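PDB 1GCV: hemoglobin subunit beta from Mustelus griseus, which carries oxygen from the gills to the peripheral tissues as the haem-containing beta chain of a heterotetramer of two alpha and two beta chains. Local coordinates for residues His87-Pro90 with Gly91-His94; Ser79-His82 with Ala83-His87. All coordinates share one frame; numbering follows the deposited sequence.

Contact 1 (His87-Pro90 with Gly91-His94); sequences HVDP and GSFH. With HEM (protoporphyrin IX containing Fe), chain F.
Val88 and Phe93 meet beside the haem because their first torsions place both side chains against it: CG1 of Val88 lies anti to the backbone N (chi1 175°), and CG of Phe93 stands anti to its own carbonyl carbon (chi1 -74°). CG1 of Val88 touches Phe93 CE1 at 4.1 Å, oblique to the ring, and reaches HEM CAC at 3.5 Å, while its CG2 rests against the CHD methine. Phe93 sets one edge of its ring, CD1 and CE1, against the porphyrin, with CD1 3.8 Å from HEM CHC; CE2 on the far edge packs on Pro90 CB at 3.7 Å. Ile128, Ile131 and Ser132 of helix 114-132 also touch this ring. With an alanine in place of Phe93, a gap is likely to open between Pro90 and the porphyrin, and Val88 would probably lose its aromatic neighbour.

The backbone of 89-93 turns tightly on the way into helix 93-108. Asp89 O receives Ser92 N at 2.8 Å, and the Asp89 carboxylate adds a second bond to the turn, OD2 taking Gly91 N at 2.9 Å from above the carboxylate plane. Pro90 O accepts Phe93 N and also a water, which in turn accepts the N-H of His94. The other carboxylate oxygen, OD1, is bonded to Tyr42 and Asn97 of the neighbouring Hemoglobin chain, and Ser92 OG to Asp94 of that chain. With its two oxygens divided in this way, Asp89 joins the turn to the subunit interface, whereas the apolar Val88 and the edge of Phe93 lie against the haem.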
loop_
_atom_site.group_PDB
_atom_site.type_symbol
_atom_site.label_atom_id
_atom_site.label_comp_id
_atom_site.label_asym_id
_atom_site.label_seq_id
_atom_site.Cartn_x
_atom_site.Cartn_y
_atom_site.Cartn_z
ATOM N N HIS B 87 -12.755 10.180 -14.481
ATOM C CA HIS B 87 -12.995 9.485 -13.222
ATOM C C HIS B 87 -12.125 8.236 -13.083
ATOM O O HIS B 87 -12.612 7.159 -12.745
ATOM C CB HIS B 87 -14.476 9.127 -13.105
ATOM C CG HIS B 87 -15.361 10.326 -12.996
ATOM N ND1 HIS B 87 -16.228 10.704 -13.996
ATOM C CD2 HIS B 87 -15.460 11.272 -12.032
ATOM C CE1 HIS B 87 -16.824 11.833 -13.655
ATOM N NE2 HIS B 87 -16.375 12.199 -12.468
ATOM N N VAL B 88 -10.833 8.394 -13.353
ATOM C CA VAL B 88 -9.888 7.298 -13.245
ATOM C C VAL B 88 -9.411 7.249 -11.798
ATOM O O VAL B 88 -9.027 8.269 -11.227
ATOM C CB VAL B 88 -8.667 7.500 -14.188
ATOM C CG1 VAL B 88 -7.632 6.395 -13.972
ATOM C CG2 VAL B 88 -9.130 7.505 -15.634
ATOM N N ASP B 89 -9.468 6.062 -11.203
ATOM C CA ASP B 89 -9.025 5.860 -9.826
ATOM C C ASP B 89 -7.508 6.067 -9.850
ATOM O O ASP B 89 -6.787 5.296 -10.478
ATOM C CB ASP B 89 -9.386 4.435 -9.389
ATOM C CG ASP B 89 -9.010 4.138 -7.955
ATOM O OD1 ASP B 89 -9.524 3.140 -7.409
ATOM O OD2 ASP B 89 -8.203 4.885 -7.368
ATOM N N PRO B 90 -7.007 7.110 -9.158
ATOM C CA PRO B 90 -5.565 7.386 -9.141
ATOM C C PRO B 90 -4.717 6.233 -8.626
ATOM O O PRO B 90 -3.505 6.200 -8.850
ATOM C CB PRO B 90 -5.438 8.635 -8.262
ATOM C CG PRO B 90 -6.680 8.661 -7.455
ATOM C CD PRO B 90 -7.751 8.064 -8.322
ATOM N N GLY B 91 -5.355 5.288 -7.938
ATOM C CA GLY B 91 -4.628 4.148 -7.413
ATOM C C GLY B 91 -4.218 3.211 -8.529
ATOM O O GLY B 91 -3.389 2.323 -8.338
ATOM N N SER B 92 -4.800 3.419 -9.705
ATOM C CA SER B 92 -4.508 2.594 -10.865
ATOM C C SER B 92 -3.336 3.124 -11.690
ATOM O O SER B 92 -2.802 2.406 -12.535
ATOM C CB SER B 92 -5.756 2.490 -11.744
ATOM O OG SER B 92 -6.804 1.847 -11.039
ATOM N N PHE B 93 -2.932 4.371 -11.445
ATOM C CA PHE B 93 -1.826 4.978 -12.189
ATOM C C PHE B 93 -0.530 4.164 -12.120
ATOM O O PHE B 93 0.112 3.952 -13.147
ATOM C CB PHE B 93 -1.564 6.409 -11.697
ATOM C CG PHE B 93 -2.605 7.408 -12.137
ATOM C CD1 PHE B 93 -3.101 7.399 -13.437
ATOM C CD2 PHE B 93 -3.090 8.358 -11.253
ATOM C CE1 PHE B 93 -4.065 8.325 -13.844
ATOM C CE2 PHE B 93 -4.053 9.283 -11.655
ATOM C CZ PHE B 93 -4.539 9.264 -12.950
ATOM N N HIS B 94 -0.146 3.701 -10.928
ATOM C CA HIS B 94 1.084 2.921 -10.792
ATOM C C HIS B 94 1.016 1.543 -11.461
ATOM O O HIS B 94 2.050 0.961 -11.788
ATOM C CB HIS B 94 1.501 2.801 -9.304
ATOM C CG HIS B 94 0.853 1.670 -8.556
ATOM N ND1 HIS B 94 1.372 0.391 -8.534
ATOM C CD2 HIS B 94 -0.248 1.639 -7.763
ATOM C CE1 HIS B 94 0.622 -0.376 -7.762
ATOM N NE2 HIS B 94 -0.366 0.357 -7.282
HETATM C CHA HEM F . -6.667 9.926 -21.567
HETATM C CHB HEM F . -2.062 10.506 -20.119
HETATM C CHC HEM F . -2.588 6.715 -17.109
HETATM C CHD HEM F . -7.214 6.204 -18.490
HETATM C C1A HEM F . -5.349 10.378 -21.436
HETATM C C2A HEM F . -4.754 11.429 -22.233
HETATM C C3A HEM F . -3.479 11.591 -21.823
HETATM C C4A HEM F . -3.260 10.621 -20.786
HETATM C CMA HEM F . -2.483 12.634 -22.305
HETATM C CAA HEM F . -5.406 12.227 -23.330
HETATM C CBA HEM F . -6.062 13.427 -22.699
HETATM C CGA HEM F . -7.212 13.948 -23.525
HETATM O O1A HEM F . -7.225 15.160 -23.818
HETATM O O2A HEM F . -8.103 13.144 -23.881
HETATM C C1B HEM F . -1.831 9.579 -19.127
HETATM C C2B HEM F . -0.536 9.416 -18.507
HETATM C C3B HEM F . -0.642 8.300 -17.693
HETATM C C4B HEM F . -2.048 7.829 -17.783
HETATM C CMB HEM F . 0.670 10.353 -18.704
HETATM C CAB HEM F . 0.423 7.701 -17.009
HETATM C CBB HEM F . 0.408 7.408 -15.629
HETATM C C1C HEM F . -3.921 6.258 -17.194
HETATM C C2C HEM F . -4.436 5.035 -16.555
HETATM C C3C HEM F . -5.761 4.955 -16.893
HETATM C C4C HEM F . -6.028 6.062 -17.798
HETATM C CMC HEM F . -3.654 3.992 -15.752
HETATM C CAC HEM F . -6.728 4.063 -16.405
HETATM C CBC HEM F . -6.553 2.675 -16.288
HETATM C C1D HEM F . -7.457 7.195 -19.417
HETATM C C2D HEM F . -8.691 7.278 -20.160
HETATM C C3D HEM F . -8.532 8.289 -21.048
HETATM C C4D HEM F . -7.224 8.880 -20.807
HETATM C CMD HEM F . -9.938 6.434 -19.940
HETATM C CAD HEM F . -9.519 8.711 -22.132
HETATM C CBD HEM F . -9.686 7.626 -23.180
HETATM C CGD HEM F . -9.901 8.183 -24.570
HETATM O O1D HEM F . -9.619 7.451 -25.546
HETATM O O2D HEM F . -10.351 9.347 -24.686
HETATM N NA HEM F . -4.428 9.889 -20.513
HETATM N NB HEM F . -2.774 8.642 -18.655
HETATM N NC HEM F . -4.916 6.891 -17.957
HETATM N ND HEM F . -6.562 8.191 -19.790
HETATM FE FE HEM F . -4.746 8.576 -19.041
HETATM O O HOH W 1 -0.955 4.945 -8.667
#

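Contact 2 (Ser79-His82 with Ala83-His87); sequences SKKH and ADDLH. With HEM (protoporphyrin IX containing Fe), chain F.
His82 and Leu86, one turn apart on helix 76-86, form the tight side of this contact against the haem. His82 NE2 binds the iron at 2.2 Å, and Leu86 CD1 sits over the centre of the imidazole face, a CH-pi contact 4.0 Å from the ring centroid and 6° off its normal. The same methyl lies 3.5 Å from HEM C4D, so Leu86 fills the angle between ring and porphyrin. ND1 of His82 is bonded to Leu78 O, which helps fix the rotation of the ring.

This is the proximal histidine on the F helix of the globin fold. Near its end the helix widens into a pi-type turn: Lys81 O accepts Leu86 N at 3.0 Å, and Asp85 N only weakly.

Toward solvent the packing is looser. Lys81 is bent at chi2, chi3 and chi4, which carries its NZ to a hydrogen bond with HEM O2A of a propionate (3.1 Å). Asp85 OD2 approaches the same side chain at CE, 3.4 Å away, but stays 4.5 Å from NZ, too far for a salt bridge. Lys80 and Asp84 are exposed, Lys80 NZ standing 6.2 Å from Asp84 OD1.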
loop_
_atom_site.group_PDB
_atom_site.type_symbol
_atom_site.label_atom_id
_atom_site.label_comp_id
_atom_site.label_asym_id
_atom_site.label_seq_id
_atom_site.Cartn_x
_atom_site.Cartn_y
_atom_site.Cartn_z
ATOM N N SER B 79 -4.285 16.221 -15.096
ATOM C CA SER B 79 -4.697 15.684 -13.809
ATOM C C SER B 79 -6.180 15.965 -13.541
ATOM O O SER B 79 -6.903 15.094 -13.053
ATOM C CB SER B 79 -3.835 16.290 -12.700
ATOM O OG SER B 79 -4.177 15.750 -11.439
ATOM N N LYS B 80 -6.628 17.179 -13.855
ATOM C CA LYS B 80 -8.026 17.554 -13.656
ATOM C C LYS B 80 -8.908 16.765 -14.609
ATOM O O LYS B 80 -10.032 16.409 -14.269
ATOM C CB LYS B 80 -8.230 19.052 -13.896
ATOM C CG LYS B 80 -7.544 19.926 -12.871
ATOM C CD LYS B 80 -7.936 21.377 -13.029
ATOM C CE LYS B 80 -8.112 22.025 -11.668
ATOM N NZ LYS B 80 -8.477 23.462 -11.784
ATOM N N LYS B 81 -8.391 16.496 -15.803
ATOM C CA LYS B 81 -9.121 15.738 -16.808
ATOM C C LYS B 81 -9.352 14.296 -16.343
ATOM O O LYS B 81 -10.417 13.727 -16.581
ATOM C CB LYS B 81 -8.348 15.744 -18.130
ATOM C CG LYS B 81 -8.864 14.752 -19.162
ATOM C CD LYS B 81 -9.579 15.462 -20.307
ATOM C CE LYS B 81 -10.778 14.663 -20.814
ATOM N NZ LYS B 81 -10.420 13.737 -21.934
ATOM N N HIS B 82 -8.362 13.704 -15.678
ATOM C CA HIS B 82 -8.500 12.328 -15.193
ATOM C C HIS B 82 -9.427 12.245 -13.983
ATOM O O HIS B 82 -10.164 11.273 -13.822
ATOM C CB HIS B 82 -7.136 11.746 -14.812
ATOM C CG HIS B 82 -6.325 11.264 -15.979
ATOM N ND1 HIS B 82 -5.700 12.192 -16.800
ATOM C CD2 HIS B 82 -6.156 9.948 -16.408
ATOM C CE1 HIS B 82 -5.194 11.416 -17.763
ATOM N NE2 HIS B 82 -5.410 10.148 -17.587
ATOM N N ALA B 83 -9.389 13.268 -13.132
ATOM C CA ALA B 83 -10.215 13.295 -11.930
ATOM C C ALA B 83 -11.673 13.648 -12.180
ATOM O O ALA B 83 -12.571 12.920 -11.764
ATOM C CB ALA B 83 -9.623 14.265 -10.919
ATOM N N ASP B 84 -11.906 14.762 -12.867
ATOM C CA ASP B 84 -13.258 15.244 -13.143
ATOM C C ASP B 84 -13.958 14.705 -14.385
ATOM O O ASP B 84 -15.170 14.505 -14.373
ATOM C CB ASP B 84 -13.248 16.770 -13.211
ATOM C CG ASP B 84 -12.745 17.404 -11.936
ATOM O OD1 ASP B 84 -12.229 18.541 -12.002
ATOM O OD2 ASP B 84 -12.863 16.766 -10.869
ATOM N N ASP B 85 -13.208 14.476 -15.453
ATOM C CA ASP B 85 -13.785 13.988 -16.700
ATOM C C ASP B 85 -13.854 12.473 -16.812
ATOM O O ASP B 85 -14.930 11.901 -16.966
ATOM C CB ASP B 85 -12.976 14.514 -17.885
ATOM C CG ASP B 85 -13.599 15.729 -18.524
ATOM O OD1 ASP B 85 -13.875 16.705 -17.792
ATOM O OD2 ASP B 85 -13.806 15.702 -19.760
ATOM N N LEU B 86 -12.691 11.833 -16.748
ATOM C CA LEU B 86 -12.576 10.389 -16.894
ATOM C C LEU B 86 -12.872 9.562 -15.650
ATOM O O LEU B 86 -13.197 8.378 -15.751
ATOM C CB LEU B 86 -11.175 10.057 -17.409
ATOM C CG LEU B 86 -10.787 10.902 -18.626
ATOM C CD1 LEU B 86 -9.284 10.953 -18.793
ATOM C CD2 LEU B 86 -11.441 10.304 -19.851
ATOM N N HIS B 87 -12.755 10.180 -14.481
ATOM C CA HIS B 87 -12.995 9.485 -13.222
ATOM C C HIS B 87 -12.125 8.236 -13.083
ATOM O O HIS B 87 -12.612 7.159 -12.745
ATOM C CB HIS B 87 -14.476 9.127 -13.105
ATOM C CG HIS B 87 -15.361 10.326 -12.996
ATOM N ND1 HIS B 87 -16.228 10.704 -13.996
ATOM C CD2 HIS B 87 -15.460 11.272 -12.032
ATOM C CE1 HIS B 87 -16.824 11.833 -13.655
ATOM N NE2 HIS B 87 -16.375 12.199 -12.468
HETATM C CHA HEM F . -6.667 9.926 -21.567
HETATM C CHB HEM F . -2.062 10.506 -20.119
HETATM C CHC HEM F . -2.588 6.715 -17.109
HETATM C CHD HEM F . -7.214 6.204 -18.490
HETATM C C1A HEM F . -5.349 10.378 -21.436
HETATM C C2A HEM F . -4.754 11.429 -22.233
HETATM C C3A HEM F . -3.479 11.591 -21.823
HETATM C C4A HEM F . -3.260 10.621 -20.786
HETATM C CMA HEM F . -2.483 12.634 -22.305
HETATM C CAA HEM F . -5.406 12.227 -23.330
HETATM C CBA HEM F . -6.062 13.427 -22.699
HETATM C CGA HEM F . -7.212 13.948 -23.525
HETATM O O1A HEM F . -7.225 15.160 -23.818
HETATM O O2A HEM F . -8.103 13.144 -23.881
HETATM C C1B HEM F . -1.831 9.579 -19.127
HETATM C C2B HEM F . -0.536 9.416 -18.507
HETATM C C3B HEM F . -0.642 8.300 -17.693
HETATM C C4B HEM F . -2.048 7.829 -17.783
HETATM C CMB HEM F . 0.670 10.353 -18.704
HETATM C CAB HEM F . 0.423 7.701 -17.009
HETATM C CBB HEM F . 0.408 7.408 -15.629
HETATM C C1C HEM F . -3.921 6.258 -17.194
HETATM C C2C HEM F . -4.436 5.035 -16.555
HETATM C C3C HEM F . -5.761 4.955 -16.893
HETATM C C4C HEM F . -6.028 6.062 -17.798
HETATM C CMC HEM F . -3.654 3.992 -15.752
HETATM C CAC HEM F . -6.728 4.063 -16.405
HETATM C CBC HEM F . -6.553 2.675 -16.288
HETATM C C1D HEM F . -7.457 7.195 -19.417
HETATM C C2D HEM F . -8.691 7.278 -20.160
HETATM C C3D HEM F . -8.532 8.289 -21.048
HETATM C C4D HEM F . -7.224 8.880 -20.807
HETATM C CMD HEM F . -9.938 6.434 -19.940
HETATM C CAD HEM F . -9.519 8.711 -22.132
HETATM C CBD HEM F . -9.686 7.626 -23.180
HETATM C CGD HEM F . -9.901 8.183 -24.570
HETATM O O1D HEM F . -9.619 7.451 -25.546
HETATM O O2D HEM F . -10.351 9.347 -24.686
HETATM N NA HEM F . -4.428 9.889 -20.513
HETATM N NB HEM F . -2.774 8.642 -18.655
HETATM N NC HEM F . -4.916 6.891 -17.957
HETATM N ND HEM F . -6.562 8.191 -19.790
HETATM FE FE HEM F . -4.746 8.576 -19.041
#

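In the fold
From the N terminus, the chain first reaches contact 2, which runs along the last turns of helix 76-86 and ends at His87, just past it, the first residue to leave helical angles, with positive phi. Contact 1 starts at that same residue, so the two are consecutive and neither nest nor cross. It closes the short connection between helix 76-86 and helix 93-108. The two also touch directly: Val88 N lies 3.0 Å from His82 O, a probable hydrogen bond, and Phe93 CE1 packs 3.7 Å from His82 CD2. Together they join the two successive helices to one haem, and Tyr135, near the C terminus, touches residues of both.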